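Local coordinates for protein aspartate aminotransferase (Plasmodium falciparum, PDB 3K7Y) that probably catalyses the pyridoxal-phosphate-dependent transfer of the amino group between L-aspartate and 2-oxoglutarate, giving oxaloacetate and L-glutamate, at residues Ile211-Ala215 with Val228-Phe234; Lys97-Cys103 with Gly259-Cys265. All coordinates share one frame; numbering follows the deposited sequence.

Interaction 1: residues Ile211-Ala215 with Val228-Phe234; sequences IFDIA and VLLIRKF. With PLP (pyridoxal-5'-phosphate), chain B.
The Phe212 ring takes Ile231 over one face and turns its edge to Phe234. Ile231 CG1 stands 3.9 Å from the centroid of the Phe212 ring, close to the ring normal, a CH-pi contact. At the rim, Phe212 CZ points into the middle of the Phe234 face, and the centroids of these two rings are 5.2 Å apart with planes at 83°, a T-shaped pair. Leu230 CD1 closes in on the same rim, 4.1 Å from Phe212 CE2. Phe212 has its ring beside the backbone N (chi1 -61°), a setting that carries it out from the strand to the helix. The nearly straight Ile231 chain (chi2 172°) runs past it in the opposite direction, reaching on to Ile214, where the two CD1 methyls meet tip to tip. Val228, at the N-cap position, adds CG2 at 4.3 Å from Ile214 CG1. No hydrogen bond crosses this buried, wholly apolar seam. Asp213 faces away from the helix, with OD2 2.7 Å from N1 of pyridoxal phosphate, the pairing expected in this family of aminotransferases; Ala215 CB lies 3.7 Å from ring carbon C3 of the cofactor. Thus alternate residues along 211-215 serve the helix on one side and the cofactor on the other. Strand 209-214 and helix 229-235 are the first two elements of a beta-alpha-beta crossover to strand 241-246, whose Phe241 makes a second edge-to-face pair with Phe212, while helix 193-206 packs against Leu230 and Phe234.

Interaction 2: residues Lys97-Cys103 with Gly259-Cys265; sequences KICTIQC and GALHIVC
Cys103 N gives its hydrogen to Gly259 O at 2.8 Å, nearly straight at the hydrogen (166°), although the donor stands 48° above the carbonyl plane. The bond belongs to an antiparallel pair of strands at the end of the central sheet in the large domain of the aminotransferase fold. From there the register runs without a bulge to Ile98 opposite Val264. Cys99 with Ile263, and Ile101 with Leu261, are hydrogen-bonded pairs joined in both directions; Cys99 N, for example, is 2.9 Å from Ile263 O, in the carbonyl plane. The return bond from Gly259 N to Cys103 O is weak. Beyond the strands Cys265 N reaches Lys97 O at 2.8 Å.

Side chains divide between the two faces. On that of Ile98, Thr100 and His262, Thr100 and the imidazole lie side by side and point the same way; Thr100 CG2 lies in the ring plane, at its edge, 3.5 Å from His262 ND1. Ile98 reaches the same histidine with CG2, 4.0 Å from His262 CB, while its other branch, CG1, meets Val264 CG2 at 4.2 Å. This face is covered by helix 75-86. Gln102, also here, extends its chain to carry the amide away from the strand pair, to Asn294 and the Val290 carbonyl. The opposite face holds Cys99, Ile101, Leu261 and Ile263, and helix 268-283 packs against Cys99 and Ile101. The Gly259 end approaches the cofactor: the nearest atom of pyridoxal phosphate is about 6 Å from Gly259 CA. On this second face Cys103, its sulfur beside its own backbone N (chi1 -57°), sets SG 4.0 Å from Leu261 CB.

From the N terminus, strand 98-104 comes first, and its partner in interaction 2, strand 258-264, follows some 155 residues later. The loop closed between them takes in the other six strands of the sheet, and within it falls interaction 1, a short closure from 211-215 to 228-234 across twelve residues. The two contacts neither cross nor touch: their centres are about 13 Å apart. Strand 241-246 stands between 209-214 and 258-264 in the same mixed sheet. Interaction 1 fastens a helix to the parallel part, and interaction 2 joins a strand outermost within this chain to its antiparallel neighbour. Both contacts thus lie near the cofactor, on neighbouring parts of one sheet.

Interaction 1: residues Ile211-Ala215 with Val228-Phe234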
loop_
_atom_site.group_PDB
_atom_site.type_symbol
_atom_site.label_atom_id
_atom_site.label_comp_id
_atom_site.label_asym_id
_atom_site.label_seq_id
_atom_site.Cartn_x
_atom_site.Cartn_y
_atom_site.Cartn_z
ATOM N N ILE A 211 -7.778 15.257 -14.359
ATOM C CA ILE A 211 -7.717 14.312 -13.256
ATOM C C ILE A 211 -8.430 14.995 -12.118
ATOM O O ILE A 211 -7.977 16.035 -11.643
ATOM C CB ILE A 211 -6.251 13.989 -12.814
ATOM C CG1 ILE A 211 -5.489 13.196 -13.890
ATOM C CG2 ILE A 211 -6.243 13.243 -11.469
ATOM C CD1 ILE A 211 -4.913 14.039 -15.033
ATOM N N PHE A 212 -9.554 14.431 -11.698
ATOM C CA PHE A 212 -10.300 15.015 -10.606
ATOM C C PHE A 212 -9.810 14.430 -9.291
ATOM O O PHE A 212 -9.642 13.203 -9.170
ATOM C CB PHE A 212 -11.796 14.740 -10.777
ATOM C CG PHE A 212 -12.384 15.320 -12.022
ATOM C CD1 PHE A 212 -12.404 14.583 -13.211
ATOM C CD2 PHE A 212 -12.926 16.597 -12.015
ATOM C CE1 PHE A 212 -12.957 15.113 -14.382
ATOM C CE2 PHE A 212 -13.479 17.144 -13.182
ATOM C CZ PHE A 212 -13.496 16.396 -14.369
ATOM N N ASP A 213 -9.577 15.298 -8.311
ATOM C CA ASP A 213 -9.272 14.818 -6.970
ATOM C C ASP A 213 -10.481 14.932 -6.035
ATOM O O ASP A 213 -10.909 16.035 -5.665
ATOM C CB ASP A 213 -8.061 15.522 -6.365
ATOM C CG ASP A 213 -7.462 14.751 -5.178
ATOM O OD1 ASP A 213 -8.044 13.710 -4.742
ATOM O OD2 ASP A 213 -6.395 15.181 -4.681
ATOM N N ILE A 214 -11.016 13.775 -5.652
ATOM C CA ILE A 214 -12.193 13.726 -4.806
ATOM C C ILE A 214 -11.880 13.049 -3.469
ATOM O O ILE A 214 -11.961 11.828 -3.347
ATOM C CB ILE A 214 -13.394 13.086 -5.555
ATOM C CG1 ILE A 214 -14.094 14.135 -6.401
ATOM C CG2 ILE A 214 -14.423 12.540 -4.593
ATOM C CD1 ILE A 214 -13.622 14.177 -7.789
ATOM N N ALA A 215 -11.523 13.865 -2.477
ATOM C CA ALA A 215 -11.292 13.382 -1.123
ATOM C C ALA A 215 -12.472 13.546 -0.170
ATOM O O ALA A 215 -12.511 12.889 0.878
ATOM C CB ALA A 215 -10.096 14.036 -0.554
ATOM N N VAL A 228 -20.180 16.392 -6.806
ATOM C CA VAL A 228 -19.548 15.725 -7.928
ATOM C C VAL A 228 -20.268 16.042 -9.256
ATOM O O VAL A 228 -20.173 15.287 -10.226
ATOM C CB VAL A 228 -19.458 14.205 -7.626
ATOM C CG1 VAL A 228 -20.583 13.413 -8.305
ATOM C CG2 VAL A 228 -18.101 13.664 -7.977
ATOM N N LEU A 229 -20.961 17.179 -9.304
ATOM C CA LEU A 229 -21.754 17.530 -10.490
ATOM C C LEU A 229 -20.913 17.722 -11.744
ATOM O O LEU A 229 -21.259 17.194 -12.805
ATOM C CB LEU A 229 -22.652 18.761 -10.264
ATOM C CG LEU A 229 -23.528 19.240 -11.437
ATOM C CD1 LEU A 229 -24.354 18.124 -12.073
ATOM C CD2 LEU A 229 -24.437 20.365 -10.993
ATOM N N LEU A 230 -19.818 18.468 -11.628
ATOM C CA LEU A 230 -19.014 18.772 -12.795
ATOM C C LEU A 230 -18.669 17.489 -13.512
ATOM O O LEU A 230 -18.700 17.434 -14.747
ATOM C CB LEU A 230 -17.735 19.485 -12.413
ATOM C CG LEU A 230 -17.217 20.557 -13.374
ATOM C CD1 LEU A 230 -15.706 20.586 -13.260
ATOM C CD2 LEU A 230 -17.645 20.400 -14.835
ATOM N N ILE A 231 -18.360 16.456 -12.731
ATOM C CA ILE A 231 -17.981 15.167 -13.285
ATOM C C ILE A 231 -19.141 14.616 -14.096
ATOM O O ILE A 231 -18.950 14.170 -15.232
ATOM C CB ILE A 231 -17.545 14.174 -12.190
ATOM C CG1 ILE A 231 -16.214 14.623 -11.598
ATOM C CG2 ILE A 231 -17.409 12.767 -12.754
ATOM C CD1 ILE A 231 -15.764 13.843 -10.390
ATOM N N ARG A 232 -20.339 14.665 -13.520
ATOM C CA ARG A 232 -21.526 14.119 -14.186
ATOM C C ARG A 232 -21.917 14.918 -15.426
ATOM O O ARG A 232 -22.289 14.351 -16.457
ATOM C CB ARG A 232 -22.687 13.976 -13.205
ATOM C CG ARG A 232 -22.559 12.717 -12.370
ATOM C CD ARG A 232 -23.382 12.783 -11.118
ATOM N NE ARG A 232 -22.862 11.901 -10.080
ATOM C CZ ARG A 232 -23.608 11.366 -9.121
ATOM N NH1 ARG A 232 -24.910 11.601 -9.087
ATOM N NH2 ARG A 232 -23.064 10.577 -8.202
ATOM N N LYS A 233 -21.789 16.232 -15.329
ATOM C CA LYS A 233 -21.982 17.083 -16.486
ATOM C C LYS A 233 -20.965 16.718 -17.580
ATOM O O LYS A 233 -21.362 16.453 -18.710
ATOM C CB LYS A 233 -21.935 18.559 -16.089
ATOM C CG LYS A 233 -22.892 19.398 -16.897
ATOM C CD LYS A 233 -23.447 20.605 -16.131
ATOM C CE LYS A 233 -24.256 21.485 -17.099
ATOM N NZ LYS A 233 -24.845 22.726 -16.512
ATOM N N PHE A 234 -19.675 16.667 -17.225
ATOM C CA PHE A 234 -18.601 16.163 -18.101
ATOM C C PHE A 234 -18.968 14.868 -18.825
ATOM O O PHE A 234 -18.717 14.715 -20.021
ATOM C CB PHE A 234 -17.351 15.864 -17.280
ATOM C CG PHE A 234 -16.277 16.899 -17.382
ATOM C CD1 PHE A 234 -16.239 17.978 -16.509
ATOM C CD2 PHE A 234 -15.264 16.766 -18.315
ATOM C CE1 PHE A 234 -15.222 18.928 -16.591
ATOM C CE2 PHE A 234 -14.252 17.716 -18.399
ATOM C CZ PHE A 234 -14.237 18.796 -17.535
HETATM N N1 PLP B . -6.372 14.645 -2.016
HETATM C C2 PLP B . -6.741 15.643 -1.152
HETATM C C2A PLP B . -7.152 16.948 -1.721
HETATM C C3 PLP B . -6.734 15.415 0.216
HETATM O O3 PLP B . -7.121 16.407 1.080
HETATM C C4 PLP B . -6.338 14.171 0.708
HETATM C C4A PLP B . -6.486 13.930 2.180
HETATM O O4A PLP B . -7.527 13.408 2.603
HETATM C C5 PLP B . -5.964 13.135 -0.170
HETATM C C6 PLP B . -5.980 13.399 -1.542
HETATM C C5A PLP B . -5.498 11.743 0.266
HETATM O O4P PLP B . -6.321 11.055 1.193
HETATM P P PLP B . -5.833 9.656 1.848
HETATM O O1P PLP B . -7.005 8.792 2.218
HETATM O O2P PLP B . -5.124 9.940 3.145
HETATM O O3P PLP B . -4.967 8.947 0.832
#

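Interaction 2: residues Lys97-Cys103 with Gly259-Cys265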
loop_
_atom_site.group_PDB
_atom_site.type_symbol
_atom_site.label_atom_id
_atom_site.label_comp_id
_atom_site.label_asym_id
_atom_site.label_seq_id
_atom_site.Cartn_x
_atom_site.Cartn_y
_atom_site.Cartn_z
ATOM N N LYS A 97 -17.099 1.172 -19.706
ATOM C CA LYS A 97 -16.137 2.127 -20.246
ATOM C C LYS A 97 -15.173 2.648 -19.176
ATOM O O LYS A 97 -14.149 3.254 -19.499
ATOM C CB LYS A 97 -16.838 3.282 -20.985
ATOM C CG LYS A 97 -17.622 2.866 -22.254
ATOM C CD LYS A 97 -17.350 3.781 -23.471
ATOM C CE LYS A 97 -17.498 5.275 -23.156
ATOM N NZ LYS A 97 -16.802 6.167 -24.139
ATOM N N ILE A 98 -15.486 2.396 -17.905
ATOM C CA ILE A 98 -14.589 2.804 -16.823
ATOM C C ILE A 98 -13.757 1.643 -16.315
ATOM O O ILE A 98 -14.283 0.578 -15.979
ATOM C CB ILE A 98 -15.330 3.398 -15.625
ATOM C CG1 ILE A 98 -16.221 4.556 -16.056
ATOM C CG2 ILE A 98 -14.336 3.887 -14.601
ATOM C CD1 ILE A 98 -17.491 4.640 -15.253
ATOM N N CYS A 99 -12.452 1.873 -16.271
ATOM C CA CYS A 99 -11.534 0.963 -15.629
ATOM C C CYS A 99 -11.229 1.528 -14.267
ATOM O O CYS A 99 -10.610 2.587 -14.155
ATOM C CB CYS A 99 -10.248 0.835 -16.432
ATOM S SG CYS A 99 -8.871 0.177 -15.465
ATOM N N THR A 100 -11.672 0.828 -13.235
ATOM C CA THR A 100 -11.399 1.256 -11.877
ATOM C C THR A 100 -10.627 0.198 -11.106
ATOM O O THR A 100 -10.717 -0.993 -11.410
ATOM C CB THR A 100 -12.676 1.685 -11.129
ATOM O OG1 THR A 100 -12.708 1.072 -9.832
ATOM C CG2 THR A 100 -13.930 1.280 -11.904
ATOM N N ILE A 101 -9.871 0.654 -10.108
ATOM C CA ILE A 101 -8.922 -0.170 -9.354
ATOM C C ILE A 101 -8.881 0.277 -7.894
ATOM O O ILE A 101 -9.032 1.462 -7.616
ATOM C CB ILE A 101 -7.534 -0.058 -10.000
ATOM C CG1 ILE A 101 -7.318 -1.251 -10.914
ATOM C CG2 ILE A 101 -6.396 0.055 -8.967
ATOM C CD1 ILE A 101 -6.371 -0.972 -12.020
ATOM N N GLN A 102 -8.694 -0.665 -6.971
ATOM C CA GLN A 102 -8.642 -0.340 -5.544
ATOM C C GLN A 102 -7.228 0.103 -5.148
ATOM O O GLN A 102 -6.257 -0.615 -5.410
ATOM C CB GLN A 102 -9.066 -1.541 -4.701
ATOM C CG GLN A 102 -8.928 -1.326 -3.192
ATOM C CD GLN A 102 -9.236 -2.579 -2.360
ATOM O OE1 GLN A 102 -10.107 -3.382 -2.711
ATOM N NE2 GLN A 102 -8.517 -2.742 -1.252
ATOM N N CYS A 103 -7.096 1.262 -4.510
ATOM C CA CYS A 103 -5.775 1.712 -4.119
ATOM C C CYS A 103 -5.658 1.907 -2.625
ATOM O O CYS A 103 -6.613 1.672 -1.881
ATOM C CB CYS A 103 -5.439 3.003 -4.833
ATOM S SG CYS A 103 -5.535 2.820 -6.604
ATOM N N GLY A 259 -9.165 3.754 -0.900
ATOM C CA GLY A 259 -9.205 4.638 -2.070
ATOM C C GLY A 259 -9.435 3.928 -3.397
ATOM O O GLY A 259 -9.248 2.714 -3.505
ATOM N N ALA A 260 -9.816 4.686 -4.422
ATOM C CA ALA A 260 -10.017 4.124 -5.746
ATOM C C ALA A 260 -9.447 5.020 -6.853
ATOM O O ALA A 260 -9.219 6.198 -6.627
ATOM C CB ALA A 260 -11.481 3.873 -5.965
ATOM N N LEU A 261 -9.222 4.446 -8.035
ATOM C CA LEU A 261 -8.757 5.174 -9.222
ATOM C C LEU A 261 -9.683 4.872 -10.402
ATOM O O LEU A 261 -9.802 3.716 -10.797
ATOM C CB LEU A 261 -7.345 4.707 -9.607
ATOM C CG LEU A 261 -6.268 5.597 -10.268
ATOM C CD1 LEU A 261 -5.301 4.783 -11.155
ATOM C CD2 LEU A 261 -6.844 6.783 -11.056
ATOM N N HIS A 262 -10.325 5.890 -10.970
ATOM C CA HIS A 262 -11.179 5.680 -12.136
ATOM C C HIS A 262 -10.604 6.317 -13.386
ATOM O O HIS A 262 -10.279 7.507 -13.393
ATOM C CB HIS A 262 -12.579 6.218 -11.879
ATOM C CG HIS A 262 -13.184 5.720 -10.604
ATOM N ND1 HIS A 262 -13.741 4.464 -10.484
ATOM C CD2 HIS A 262 -13.289 6.298 -9.382
ATOM C CE1 HIS A 262 -14.169 4.294 -9.246
ATOM N NE2 HIS A 262 -13.909 5.393 -8.559
ATOM N N ILE A 263 -10.460 5.515 -14.438
ATOM C CA ILE A 263 -10.014 6.020 -15.739
ATOM C C ILE A 263 -11.060 5.708 -16.798
ATOM O O ILE A 263 -11.476 4.558 -16.951
ATOM C CB ILE A 263 -8.637 5.453 -16.170
ATOM C CG1 ILE A 263 -7.555 5.866 -15.173
ATOM C CG2 ILE A 263 -8.274 5.938 -17.587
ATOM C CD1 ILE A 263 -6.254 5.185 -15.374
ATOM N N VAL A 264 -11.476 6.746 -17.517
ATOM C CA VAL A 264 -12.542 6.633 -18.506
ATOM C C VAL A 264 -11.930 6.277 -19.859
ATOM O O VAL A 264 -11.035 6.972 -20.343
ATOM C CB VAL A 264 -13.402 7.937 -18.567
ATOM C CG1 VAL A 264 -14.251 7.988 -19.827
ATOM C CG2 VAL A 264 -14.296 8.062 -17.329
ATOM N N CYS A 265 -12.411 5.185 -20.453
ATOM C CA CYS A 265 -11.825 4.630 -21.684
ATOM C C CYS A 265 -12.751 4.677 -22.909
ATOM O O CYS A 265 -13.966 4.532 -22.789
ATOM C CB CYS A 265 -11.364 3.189 -21.447
ATOM S SG CYS A 265 -10.167 2.996 -20.113
#